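Lmo2051 protein (Listeria monocytogenes, PDB 3I18) probably works as an ATP-dependent serine protease of the Lon (S16) family, a membrane protein whose PDZ domain is the part crystallised here. Local coordinates at residues K58-H63 against N67-I72; D7-M12 against N36-S41; V18-V23 against P83-T88; T31-N36 against I45-S50. All coordinates share one frame; numbering follows the deposited sequence.

Contact 1 (K58-H63 against N67-I72); sequences KINYKH and NEQADI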
loop_
_atom_site.group_PDB
_atom_site.type_symbol
_atom_site.label_atom_id
_atom_site.label_comp_id
_atom_site.label_asym_id
_atom_site.label_seq_id
_atom_site.Cartn_x
_atom_site.Cartn_y
_atom_site.Cartn_z
ATOM N N LYS A 58 1.542 9.191 -0.534
ATOM C CA LYS A 58 0.161 9.612 -0.329
ATOM C C LYS A 58 -0.705 8.438 -0.730
ATOM O O LYS A 58 -0.598 7.944 -1.853
ATOM C CB LYS A 58 -0.185 10.828 -1.201
ATOM C CG LYS A 58 -1.636 11.289 -1.047
ATOM C CD LYS A 58 -1.885 12.660 -1.669
ATOM C CE LYS A 58 -1.640 12.653 -3.169
ATOM N NZ LYS A 58 -1.911 13.987 -3.796
ATOM N N ILE A 59 -1.559 7.988 0.183
ATOM C CA ILE A 59 -2.412 6.840 -0.087
ATOM C C ILE A 59 -3.897 7.180 -0.093
ATOM O O ILE A 59 -4.406 7.761 0.868
ATOM C CB ILE A 59 -2.177 5.714 0.966
ATOM C CG1 ILE A 59 -0.721 5.239 0.935
ATOM C CG2 ILE A 59 -3.094 4.533 0.683
ATOM C CD1 ILE A 59 -0.325 4.514 -0.337
ATOM N N ASN A 60 -4.583 6.850 -1.188
ATOM C CA ASN A 60 -6.028 7.060 -1.271
ATOM C C ASN A 60 -6.610 5.657 -1.103
ATOM O O ASN A 60 -6.237 4.733 -1.830
ATOM C CB ASN A 60 -6.463 7.631 -2.636
ATOM C CG ASN A 60 -6.092 9.096 -2.815
ATOM O OD1 ASN A 60 -4.992 9.421 -3.250
ATOM N ND2 ASN A 60 -7.017 9.989 -2.472
ATOM N N TYR A 61 -7.504 5.492 -0.138
ATOM C CA TYR A 61 -8.086 4.180 0.126
ATOM C C TYR A 61 -9.503 4.307 0.653
ATOM O O TYR A 61 -9.907 5.365 1.123
ATOM C CB TYR A 61 -7.243 3.437 1.171
ATOM C CG TYR A 61 -7.209 4.118 2.527
ATOM C CD1 TYR A 61 -6.393 5.225 2.757
ATOM C CD2 TYR A 61 -8.026 3.680 3.566
ATOM C CE1 TYR A 61 -6.394 5.879 3.992
ATOM C CE2 TYR A 61 -8.036 4.329 4.798
ATOM C CZ TYR A 61 -7.220 5.423 5.003
ATOM O OH TYR A 61 -7.229 6.068 6.219
ATOM N N LYS A 62 -10.256 3.216 0.577
ATOM C CA LYS A 62 -11.619 3.211 1.076
ATOM C C LYS A 62 -11.645 2.363 2.333
ATOM O O LYS A 62 -11.142 1.239 2.341
ATOM C CB LYS A 62 -12.574 2.632 0.025
ATOM C CG LYS A 62 -12.172 1.258 -0.459
ATOM C CD LYS A 62 -13.087 0.741 -1.558
ATOM C CE LYS A 62 -14.482 0.443 -1.043
ATOM N NZ LYS A 62 -15.305 -0.240 -2.092
ATOM N N HIS A 63 -12.204 2.922 3.403
ATOM C CA HIS A 63 -12.318 2.223 4.678
ATOM C C HIS A 63 -13.802 2.076 4.982
ATOM O O HIS A 63 -14.482 3.058 5.278
ATOM C CB HIS A 63 -11.635 3.015 5.800
ATOM C CG HIS A 63 -11.670 2.324 7.130
ATOM N ND1 HIS A 63 -11.222 1.035 7.307
ATOM C CD2 HIS A 63 -12.106 2.743 8.341
ATOM C CE1 HIS A 63 -11.382 0.684 8.572
ATOM N NE2 HIS A 63 -11.915 1.702 9.220
ATOM N N ASN A 67 -14.149 7.053 1.293
ATOM C CA ASN A 67 -12.880 7.207 0.592
ATOM C C ASN A 67 -11.993 8.161 1.373
ATOM O O ASN A 67 -12.252 9.363 1.433
ATOM C CB ASN A 67 -13.126 7.748 -0.817
ATOM C CG ASN A 67 -13.792 6.729 -1.719
ATOM O OD1 ASN A 67 -14.296 7.065 -2.790
ATOM N ND2 ASN A 67 -13.786 5.472 -1.294
ATOM N N GLU A 68 -10.938 7.614 1.964
ATOM C CA GLU A 68 -10.024 8.403 2.772
ATOM C C GLU A 68 -8.705 8.677 2.052
ATOM O O GLU A 68 -8.441 8.156 0.965
ATOM C CB GLU A 68 -9.749 7.669 4.091
ATOM C CG GLU A 68 -10.998 7.248 4.876
ATOM C CD GLU A 68 -11.802 8.422 5.409
ATOM O OE1 GLU A 68 -12.263 9.253 4.598
ATOM O OE2 GLU A 68 -11.983 8.517 6.642
ATOM N N GLN A 69 -7.879 9.507 2.674
ATOM C CA GLN A 69 -6.583 9.852 2.118
ATOM C C GLN A 69 -5.649 10.173 3.262
ATOM O O GLN A 69 -6.028 10.856 4.211
ATOM C CB GLN A 69 -6.697 11.069 1.206
ATOM C CG GLN A 69 -5.414 11.382 0.462
ATOM C CD GLN A 69 -5.506 12.668 -0.326
ATOM O OE1 GLN A 69 -5.531 13.757 0.249
ATOM N NE2 GLN A 69 -5.571 12.553 -1.647
ATOM N N ALA A 70 -4.423 9.685 3.178
ATOM C CA ALA A 70 -3.466 9.954 4.236
ATOM C C ALA A 70 -2.062 9.644 3.770
ATOM O O ALA A 70 -1.859 8.907 2.804
ATOM C CB ALA A 70 -3.810 9.120 5.463
ATOM N N ASP A 71 -1.091 10.224 4.461
ATOM C CA ASP A 71 0.306 10.002 4.143
ATOM C C ASP A 71 0.836 8.898 5.036
ATOM O O ASP A 71 0.455 8.791 6.207
ATOM C CB ASP A 71 1.131 11.268 4.386
ATOM C CG ASP A 71 0.887 12.332 3.352
ATOM O OD1 ASP A 71 0.818 11.994 2.150
ATOM O OD2 ASP A 71 0.781 13.518 3.740
ATOM N N ILE A 72 1.716 8.075 4.481
ATOM C CA ILE A 72 2.305 6.989 5.246
ATOM C C ILE A 72 3.797 6.994 4.976
ATOM O O ILE A 72 4.225 7.096 3.833
ATOM C CB ILE A 72 1.696 5.632 4.843
ATOM C CG1 ILE A 72 0.181 5.672 5.062
ATOM C CG2 ILE A 72 2.303 4.512 5.683
ATOM C CD1 ILE A 72 -0.522 4.362 4.725
#

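Contact 2 (D7-M12 against N36-S41); sequences DGVYVM and NAFKSS. Unlike the reference sequence in segment 7-12: Met12 (reference Leu).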
loop_
_atom_site.group_PDB
_atom_site.type_symbol
_atom_site.label_atom_id
_atom_site.label_comp_id
_atom_site.label_asym_id
_atom_site.label_seq_id
_atom_site.Cartn_x
_atom_site.Cartn_y
_atom_site.Cartn_z
ATOM N N ASP A 7 -9.829 -2.267 -9.591
ATOM C CA ASP A 7 -10.122 -1.288 -8.551
ATOM C C ASP A 7 -8.906 -0.865 -7.731
ATOM O O ASP A 7 -8.865 0.249 -7.210
ATOM C CB ASP A 7 -11.198 -1.830 -7.608
ATOM C CG ASP A 7 -12.445 -2.282 -8.344
ATOM O OD1 ASP A 7 -12.973 -1.496 -9.162
ATOM O OD2 ASP A 7 -12.896 -3.420 -8.095
ATOM N N GLY A 8 -7.920 -1.750 -7.619
ATOM C CA GLY A 8 -6.731 -1.440 -6.845
ATOM C C GLY A 8 -6.236 -2.654 -6.080
ATOM O O GLY A 8 -6.421 -3.792 -6.516
ATOM N N VAL A 9 -5.605 -2.421 -4.934
ATOM C CA VAL A 9 -5.086 -3.516 -4.122
ATOM C C VAL A 9 -5.790 -3.600 -2.762
ATOM O O VAL A 9 -5.979 -2.589 -2.090
ATOM C CB VAL A 9 -3.554 -3.362 -3.910
ATOM C CG1 VAL A 9 -3.248 -2.066 -3.169
ATOM C CG2 VAL A 9 -3.014 -4.550 -3.138
ATOM N N TYR A 10 -6.192 -4.807 -2.366
ATOM C CA TYR A 10 -6.854 -4.995 -1.075
ATOM C C TYR A 10 -5.834 -5.396 -0.019
ATOM O O TYR A 10 -5.043 -6.319 -0.224
ATOM C CB TYR A 10 -7.940 -6.073 -1.165
ATOM C CG TYR A 10 -9.138 -5.671 -1.993
ATOM C CD1 TYR A 10 -9.133 -5.816 -3.379
ATOM C CD2 TYR A 10 -10.267 -5.113 -1.392
ATOM C CE1 TYR A 10 -10.224 -5.414 -4.147
ATOM C CE2 TYR A 10 -11.362 -4.704 -2.150
ATOM C CZ TYR A 10 -11.331 -4.858 -3.522
ATOM O OH TYR A 10 -12.408 -4.442 -4.275
ATOM N N VAL A 11 -5.854 -4.694 1.108
ATOM C CA VAL A 11 -4.933 -4.963 2.208
ATOM C C VAL A 11 -5.395 -6.204 2.971
ATOM O O VAL A 11 -6.571 -6.332 3.303
ATOM C CB VAL A 11 -4.880 -3.765 3.185
ATOM C CG1 VAL A 11 -3.959 -4.078 4.353
ATOM C CG2 VAL A 11 -4.400 -2.523 2.450
HETATM N N MSE A 12 -4.472 -7.116 3.256
HETATM C CA MSE A 12 -4.834 -8.336 3.969
HETATM C C MSE A 12 -4.297 -8.378 5.385
HETATM O O MSE A 12 -4.826 -9.089 6.237
HETATM C CB MSE A 12 -4.343 -9.564 3.204
HETATM C CG MSE A 12 -4.600 -10.871 3.928
HETATM SE SE MSE A 12 -4.412 -12.348 2.755
HETATM C CE MSE A 12 -2.488 -12.321 2.559
ATOM N N ASN A 36 -1.578 8.768 -8.205
ATOM C CA ASN A 36 -1.778 8.000 -9.422
ATOM C C ASN A 36 -2.362 6.611 -9.189
ATOM O O ASN A 36 -2.082 5.963 -8.181
ATOM C CB ASN A 36 -0.443 7.887 -10.170
ATOM C CG ASN A 36 0.064 9.235 -10.668
ATOM O OD1 ASN A 36 -0.551 9.857 -11.538
ATOM N ND2 ASN A 36 1.181 9.695 -10.111
ATOM N N ALA A 37 -3.196 6.172 -10.125
ATOM C CA ALA A 37 -3.809 4.858 -10.048
ATOM C C ALA A 37 -2.855 3.891 -10.737
ATOM O O ALA A 37 -2.235 4.232 -11.745
ATOM C CB ALA A 37 -5.162 4.861 -10.764
ATOM N N PHE A 38 -2.734 2.689 -10.189
ATOM C CA PHE A 38 -1.859 1.665 -10.742
ATOM C C PHE A 38 -2.745 0.603 -11.374
ATOM O O PHE A 38 -3.920 0.485 -11.028
ATOM C CB PHE A 38 -1.008 1.052 -9.624
ATOM C CG PHE A 38 -1.755 0.859 -8.336
ATOM C CD1 PHE A 38 -1.954 1.933 -7.469
ATOM C CD2 PHE A 38 -2.313 -0.376 -8.012
ATOM C CE1 PHE A 38 -2.681 1.778 -6.302
ATOM C CE2 PHE A 38 -3.045 -0.534 -6.842
ATOM C CZ PHE A 38 -3.239 0.550 -5.986
ATOM N N LYS A 39 -2.197 -0.180 -12.294
ATOM C CA LYS A 39 -3.012 -1.195 -12.947
ATOM C C LYS A 39 -2.745 -2.626 -12.507
ATOM O O LYS A 39 -3.239 -3.568 -13.125
ATOM C CB LYS A 39 -2.872 -1.077 -14.465
ATOM C CG LYS A 39 -3.545 0.167 -15.033
ATOM C CD LYS A 39 -3.338 0.277 -16.526
ATOM C CE LYS A 39 -3.971 1.543 -17.072
ATOM N NZ LYS A 39 -3.404 2.763 -16.431
ATOM N N SER A 40 -1.980 -2.793 -11.435
ATOM C CA SER A 40 -1.682 -4.132 -10.937
ATOM C C SER A 40 -0.905 -4.063 -9.638
ATOM O O SER A 40 -0.291 -3.044 -9.326
ATOM C CB SER A 40 -0.858 -4.909 -11.959
ATOM O OG SER A 40 0.476 -4.430 -11.997
ATOM N N SER A 41 -0.923 -5.158 -8.887
ATOM C CA SER A 41 -0.199 -5.203 -7.624
ATOM C C SER A 41 1.293 -5.064 -7.923
ATOM O O SER A 41 2.039 -4.454 -7.155
ATOM C CB SER A 41 -0.470 -6.523 -6.899
ATOM O OG SER A 41 -0.032 -7.626 -7.674
#

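Contact 3 (V18-V23 against P83-T88); sequences VPAADV and PGIGIT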
loop_
_atom_site.group_PDB
_atom_site.type_symbol
_atom_site.label_atom_id
_atom_site.label_comp_id
_atom_site.label_asym_id
_atom_site.label_seq_id
_atom_site.Cartn_x
_atom_site.Cartn_y
_atom_site.Cartn_z
ATOM N N VAL A 18 4.216 -0.293 12.740
ATOM C CA VAL A 18 4.709 0.593 11.688
ATOM C C VAL A 18 3.722 1.737 11.472
ATOM O O VAL A 18 2.558 1.640 11.856
ATOM C CB VAL A 18 4.883 -0.162 10.355
ATOM C CG1 VAL A 18 5.906 -1.277 10.517
ATOM C CG2 VAL A 18 3.547 -0.732 9.900
ATOM N N PRO A 19 4.181 2.840 10.859
ATOM C CA PRO A 19 3.293 3.976 10.618
ATOM C C PRO A 19 1.980 3.590 9.945
ATOM O O PRO A 19 0.931 4.151 10.257
ATOM C CB PRO A 19 4.147 4.895 9.756
ATOM C CG PRO A 19 5.523 4.674 10.326
ATOM C CD PRO A 19 5.566 3.164 10.469
ATOM N N ALA A 20 2.032 2.633 9.024
ATOM C CA ALA A 20 0.824 2.202 8.329
ATOM C C ALA A 20 -0.287 1.753 9.286
ATOM O O ALA A 20 -1.469 1.925 8.993
ATOM C CB ALA A 20 1.157 1.078 7.348
ATOM N N ALA A 21 0.086 1.184 10.428
ATOM C CA ALA A 21 -0.900 0.708 11.393
ATOM C C ALA A 21 -1.761 1.830 11.968
ATOM O O ALA A 21 -2.815 1.575 12.547
ATOM C CB ALA A 21 -0.204 -0.039 12.526
ATOM N N ASP A 22 -1.310 3.069 11.807
ATOM C CA ASP A 22 -2.039 4.215 12.324
ATOM C C ASP A 22 -2.961 4.812 11.257
ATOM O O ASP A 22 -3.614 5.828 11.492
ATOM C CB ASP A 22 -1.037 5.265 12.823
ATOM C CG ASP A 22 -1.364 5.771 14.218
ATOM O OD1 ASP A 22 -1.817 4.967 15.061
ATOM O OD2 ASP A 22 -1.149 6.973 14.475
ATOM N N VAL A 23 -3.025 4.164 10.094
ATOM C CA VAL A 23 -3.861 4.628 8.983
ATOM C C VAL A 23 -4.725 3.532 8.349
ATOM O O VAL A 23 -5.950 3.643 8.296
ATOM C CB VAL A 23 -2.999 5.234 7.842
ATOM C CG1 VAL A 23 -3.882 5.609 6.661
ATOM C CG2 VAL A 23 -2.233 6.441 8.338
ATOM N N PRO A 83 12.191 -0.887 0.765
ATOM C CA PRO A 83 11.172 0.031 1.291
ATOM C C PRO A 83 9.792 -0.609 1.197
ATOM O O PRO A 83 9.529 -1.362 0.262
ATOM C CB PRO A 83 11.285 1.253 0.366
ATOM C CG PRO A 83 12.622 1.088 -0.327
ATOM C CD PRO A 83 12.716 -0.397 -0.517
ATOM N N GLY A 84 8.924 -0.312 2.159
ATOM C CA GLY A 84 7.585 -0.865 2.146
ATOM C C GLY A 84 6.637 -0.120 3.069
ATOM O O GLY A 84 7.067 0.619 3.953
ATOM N N ILE A 85 5.339 -0.302 2.851
ATOM C CA ILE A 85 4.329 0.329 3.681
ATOM C C ILE A 85 4.172 -0.502 4.953
ATOM O O ILE A 85 3.860 0.024 6.024
ATOM C CB ILE A 85 2.975 0.388 2.941
ATOM C CG1 ILE A 85 3.116 1.237 1.686
ATOM C CG2 ILE A 85 1.887 0.964 3.862
ATOM C CD1 ILE A 85 1.882 1.216 0.791
ATOM N N GLY A 86 4.399 -1.805 4.816
ATOM C CA GLY A 86 4.296 -2.716 5.944
ATOM C C GLY A 86 2.985 -3.471 5.941
ATOM O O GLY A 86 2.367 -3.640 6.990
ATOM N N ILE A 87 2.572 -3.940 4.765
ATOM C CA ILE A 87 1.315 -4.662 4.611
ATOM C C ILE A 87 1.427 -5.855 3.663
ATOM O O ILE A 87 2.362 -5.942 2.861
ATOM C CB ILE A 87 0.230 -3.732 4.028
ATOM C CG1 ILE A 87 0.713 -3.162 2.687
ATOM C CG2 ILE A 87 -0.083 -2.603 4.997
ATOM C CD1 ILE A 87 -0.252 -2.180 2.024
ATOM N N THR A 88 0.482 -6.786 3.763
ATOM C CA THR A 88 0.442 -7.912 2.840
ATOM C C THR A 88 -0.815 -7.645 2.019
ATOM O O THR A 88 -1.755 -7.000 2.500
ATOM C CB THR A 88 0.329 -9.290 3.551
ATOM O OG1 THR A 88 -0.828 -9.313 4.395
ATOM C CG2 THR A 88 1.573 -9.563 4.388
HETATM O O HOH W 1 4.758 2.165 7.529
#

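Contact 4 (T31-N36 against I45-S50); sequences TEIDGN and IDYIHS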
loop_
_atom_site.group_PDB
_atom_site.type_symbol
_atom_site.label_atom_id
_atom_site.label_comp_id
_atom_site.label_asym_id
_atom_site.label_seq_id
_atom_site.Cartn_x
_atom_site.Cartn_y
_atom_site.Cartn_z
ATOM N N THR A 31 -6.568 2.613 -3.762
ATOM C CA THR A 31 -6.848 2.958 -5.150
ATOM C C THR A 31 -5.787 3.789 -5.856
ATOM O O THR A 31 -5.659 3.719 -7.074
ATOM C CB THR A 31 -8.199 3.696 -5.256
ATOM O OG1 THR A 31 -8.171 4.872 -4.434
ATOM C CG2 THR A 31 -9.327 2.795 -4.787
ATOM N N GLU A 32 -5.026 4.571 -5.100
ATOM C CA GLU A 32 -3.982 5.399 -5.685
ATOM C C GLU A 32 -2.842 5.598 -4.701
ATOM O O GLU A 32 -3.040 5.591 -3.485
ATOM C CB GLU A 32 -4.537 6.768 -6.105
ATOM C CG GLU A 32 -5.536 6.722 -7.256
ATOM C CD GLU A 32 -5.826 8.091 -7.853
ATOM O OE1 GLU A 32 -6.550 8.150 -8.871
ATOM O OE2 GLU A 32 -5.340 9.108 -7.318
ATOM N N ILE A 33 -1.643 5.738 -5.244
ATOM C CA ILE A 33 -0.457 5.976 -4.441
ATOM C C ILE A 33 0.281 7.122 -5.139
ATOM O O ILE A 33 0.548 7.072 -6.343
ATOM C CB ILE A 33 0.416 4.694 -4.332
ATOM C CG1 ILE A 33 1.632 4.966 -3.447
ATOM C CG2 ILE A 33 0.840 4.210 -5.716
ATOM C CD1 ILE A 33 2.368 3.701 -3.023
ATOM N N ASP A 34 0.569 8.168 -4.371
ATOM C CA ASP A 34 1.237 9.364 -4.862
ATOM C C ASP A 34 0.486 10.053 -6.007
ATOM O O ASP A 34 1.079 10.527 -6.981
ATOM C CB ASP A 34 2.693 9.050 -5.237
ATOM C CG ASP A 34 3.609 9.029 -4.019
ATOM O OD1 ASP A 34 4.804 8.685 -4.152
ATOM O OD2 ASP A 34 3.143 9.371 -2.911
ATOM N N GLY A 35 -0.837 10.100 -5.858
ATOM C CA GLY A 35 -1.711 10.754 -6.825
ATOM C C GLY A 35 -1.993 10.023 -8.124
ATOM O O GLY A 35 -2.601 10.587 -9.041
ATOM N N ASN A 36 -1.578 8.768 -8.205
ATOM C CA ASN A 36 -1.778 8.000 -9.422
ATOM C C ASN A 36 -2.362 6.611 -9.189
ATOM O O ASN A 36 -2.082 5.963 -8.181
ATOM C CB ASN A 36 -0.443 7.887 -10.170
ATOM C CG ASN A 36 0.064 9.235 -10.668
ATOM O OD1 ASN A 36 -0.551 9.857 -11.538
ATOM N ND2 ASN A 36 1.181 9.695 -10.111
ATOM N N ILE A 45 3.758 -2.393 -6.277
ATOM C CA ILE A 45 4.958 -2.788 -5.547
ATOM C C ILE A 45 6.205 -2.187 -6.179
ATOM O O ILE A 45 7.065 -1.664 -5.473
ATOM C CB ILE A 45 5.097 -4.322 -5.502
ATOM C CG1 ILE A 45 3.890 -4.921 -4.777
ATOM C CG2 ILE A 45 6.392 -4.712 -4.790
ATOM C CD1 ILE A 45 3.745 -6.416 -4.964
ATOM N N ASP A 46 6.314 -2.263 -7.505
ATOM C CA ASP A 46 7.480 -1.697 -8.188
ATOM C C ASP A 46 7.655 -0.235 -7.807
ATOM O O ASP A 46 8.769 0.223 -7.562
ATOM C CB ASP A 46 7.332 -1.763 -9.713
ATOM C CG ASP A 46 7.479 -3.162 -10.263
ATOM O OD1 ASP A 46 8.205 -3.978 -9.660
ATOM O OD2 ASP A 46 6.874 -3.436 -11.322
ATOM N N TYR A 47 6.546 0.497 -7.771
ATOM C CA TYR A 47 6.601 1.910 -7.444
ATOM C C TYR A 47 7.169 2.147 -6.055
ATOM O O TYR A 47 8.058 2.986 -5.878
ATOM C CB TYR A 47 5.212 2.539 -7.561
ATOM C CG TYR A 47 5.236 4.016 -7.283
ATOM C CD1 TYR A 47 4.957 4.513 -6.008
ATOM C CD2 TYR A 47 5.612 4.919 -8.280
ATOM C CE1 TYR A 47 5.061 5.870 -5.734
ATOM C CE2 TYR A 47 5.717 6.279 -8.016
ATOM C CZ TYR A 47 5.444 6.747 -6.742
ATOM O OH TYR A 47 5.581 8.086 -6.465
ATOM N N ILE A 48 6.671 1.399 -5.074
ATOM C CA ILE A 48 7.142 1.537 -3.700
ATOM C C ILE A 48 8.644 1.266 -3.657
ATOM O O ILE A 48 9.399 2.019 -3.041
ATOM C CB ILE A 48 6.398 0.553 -2.757
ATOM C CG1 ILE A 48 4.908 0.932 -2.679
ATOM C CG2 ILE A 48 7.028 0.586 -1.380
ATOM C CD1 ILE A 48 4.031 -0.121 -2.034
ATOM N N HIS A 49 9.075 0.203 -4.337
ATOM C CA HIS A 49 10.494 -0.157 -4.366
ATOM C C HIS A 49 11.373 0.897 -5.034
ATOM O O HIS A 49 12.591 0.886 -4.858
ATOM C CB HIS A 49 10.705 -1.496 -5.078
ATOM C CG HIS A 49 10.191 -2.680 -4.319
ATOM N ND1 HIS A 49 10.483 -3.976 -4.684
ATOM C CD2 HIS A 49 9.407 -2.767 -3.217
ATOM C CE1 HIS A 49 9.904 -4.812 -3.840
ATOM N NE2 HIS A 49 9.246 -4.104 -2.939
ATOM N N SER A 50 10.769 1.796 -5.806
ATOM C CA SER A 50 11.538 2.840 -6.470
ATOM C C SER A 50 11.777 3.991 -5.505
ATOM O O SER A 50 12.475 4.957 -5.820
ATOM C CB SER A 50 10.803 3.346 -7.724
ATOM O OG SER A 50 9.680 4.159 -7.410
#

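Contact 1 (K58-H63 against N67-I72)
Residues Ile59 and Tyr61 face Ala70 and Glu68 as the hydrogen-bonded pairs of an antiparallel beta hairpin, whose strands 58-63 and 67-72 run at 147° to each other within the five-stranded sheet of this PDZ domain. Ile59 N reaches Ala70 O at 2.8 Å, and Ala70 N answers to Ile59 O at 3.0 Å. Nearer the turn, Glu68 N meets Tyr61 O at a short 2.6 Å, while the return bond from Tyr61 N to Glu68 O arrives from above the carbonyl plane.

The hairpin illustrates how alternation sorts side chains between two environments. Ile59, Tyr61, Glu68 and Ala70 share one face. With CG set between the backbone N and the carbonyl carbon (chi1 63°), the Tyr61 ring rises beside strand 67-72 and takes Glu68 CB over one face, a CH-pi contact of 3.9 Å from CB to the ring centroid. Val23 and Leu24 also pack against this tyrosine. Farther along, Ile59 CG1 touches Ile72 CD1 at 3.9 Å, and both isoleucines continue onto Ile85.

The other face is polar and owes little to charge pairing: Asp71 OD1 lies 3.7 Å from Lys58 CB, whereas the Lys58 chain bends at its third torsion and NZ stays 6.8 Å from Asp71 OD1. Its last pair is Lys62 and Asn67, where the amide nitrogen ND2 of Asn67 rests 3.4 Å from Lys62 CB.

Contact 2 (D7-M12 against N36-S41)
Phe38, in the loop that carries the PDZ chain from strand 29-33 into helix 41-49, inserts its ring against Val9, the first residue of strand 9-14, and Gly8 just before it. The contact shows how one aromatic side chain can tie a loop to a sheet without any polar bond between the two segments. Only the far end of the ring takes part. CE2 of Phe38 lies 3.7 Å from Val9 N, which sits at the ring edge close to its plane, and the same CE2 lies beside Gly8 CA at 3.8 Å. The neighbouring CZ meets the Val9 side chain, with CG1 of Val9 3.8 Å away.

Valine and phenylalanine side chains cross at about a right angle. A Val9 chi1 of 61° sets CG1 between the backbone N and carbonyl carbon, where it meets CZ, while CG2 points elsewhere. Gly8 has an unusual backbone, with phi at 142°; a side chain there would be pressed against the preceding carbonyl oxygen, and this is what calls for glycine.

Phe44 of the helix meets the Phe38 ring with planes about 45° apart and also touches Val9, which packs on Ile30 and Leu89 too. Just past Phe38, Ser40 is the N-cap of helix 41-49, its OG bonded to Glu43 N, while the Glu43 carboxylate accepts from Lys39 N. On its strand 29-33 side the ring continues the packing, with Phe38 CE1 3.6 Å from Thr31 O.

Contact 3 (V18-V23 against P83-T88)
Ala20 and Ile85 are joined through one water, which accepts from Ala20 N at 3.1 Å and donates to Ile85 O at 2.8 Å. That carbonyl oxygen is approached by both the water, which donates to it, and the Ala20 methyl, since Ala20 CB lies 3.2 Å from Ile85 O. The result is a compact example of a short helical turn fitted to a strand break.

The helical turn is the 3-10 segment 19-22. Its internal bonds begin at Ala21 N, which reaches Val18 O at 2.9 Å; Ala20 N, one residue earlier, turns to the water instead. Apolar contact accompanies the bridge where Ala20 CB rests 3.6 Å from Ile85 CG2. Separately, Val18 CG2 lies near the Ile85 oxygen, 4.0 Å from Ile85 O. Gly86, at phi 101°, presents bare backbone beneath that valine methyl. Ile72 of strand 66-76 also packs on Ala20.

Gly84 to Ile87 read Gly-Ile-Gly-Ile, which resembles the Gly-hydrophobic-Gly-hydrophobic carboxylate-binding loop of PDZ domains and probably corresponds to it. His100, which appears to belong to the C-terminal tag, makes backbone hydrogen bonds with Ile85, Gly86 and Ile87; Gly86 and Ile87 both face it as a G1 beta bulge. The chemistry implies an indirect junction: a single water and methyl contacts join the two segments with no direct polar bond, the Ile85 carbonyl being partnered by the water.

Contact 4 (T31-N36 against I45-S50)
The hydroxyl of Tyr47 donates to Asp34 OD1 in a short bond of 2.5 Å between Tyr47 OH and that oxygen, using the anti lone pair of the carboxylate. Asp34 OD1 lies in the plane of the tyrosine ring at its edge, while the carboxylate itself is turned 85° from the ring. The other oxygen, OD2, accepts from Lys58 N, so the acid is gripped at both ends: by the helix through a side chain and by the next strand through its backbone. A weak bond from Lys51 NZ also reaches Tyr47 OH and might make the hydroxyl a stronger donor to the acid.

Asp34 is placed by a type I' beta turn from Ile33 to Asn36, in which it takes the positive phi of 58°. Ile33 N reaches Asn36 O at 3.0 Å across that turn. From the helix, the Tyr47 side chain extends with CG opposite the backbone N (chi1 -178°), which carries the ring out to the turn.

Below the polar bond the contact is apolar. CD1 of Ile33 lies 3.8 Å from Ile48 CG1, the two side chains crossing at about a right angle, and the same methyl is 4.0 Å from Tyr47 CD1. At the helix end Tyr47 O is held twice by Ser50, by its backbone N and by OG, the latter at 2.5 Å from Tyr47 O. Aliphatic packing beneath a partly exposed side-chain bond here seats helix 41-49 of the PDZ fold, the helix that flanks the peptide groove, on the end of strand 29-33 and the turn that follows it.

In the fold
Four contacts divide one small PDZ domain between backbone bonding and side-chain packing. Contact 1 is partly buried and is the one built on paired strands; contacts 2 and 3 are buried and small, contact 2 apolar, contact 3 methyls against a backbone carbonyl plus a water. Contact 4 is partly buried, a polar bond lying over aliphatic side chains. Contacts 2 and 4 both pack parts of the chain running from strand 29-33 through helix 41-49. Asp34 of contact 4 joins Lys58 of contact 1. Ile85 packs on Ile48 and on Ile72, so contact 3 touches contacts 4 and 1 through the core, while Met12 and Thr88 bring strands 9-14 and 83-89 together.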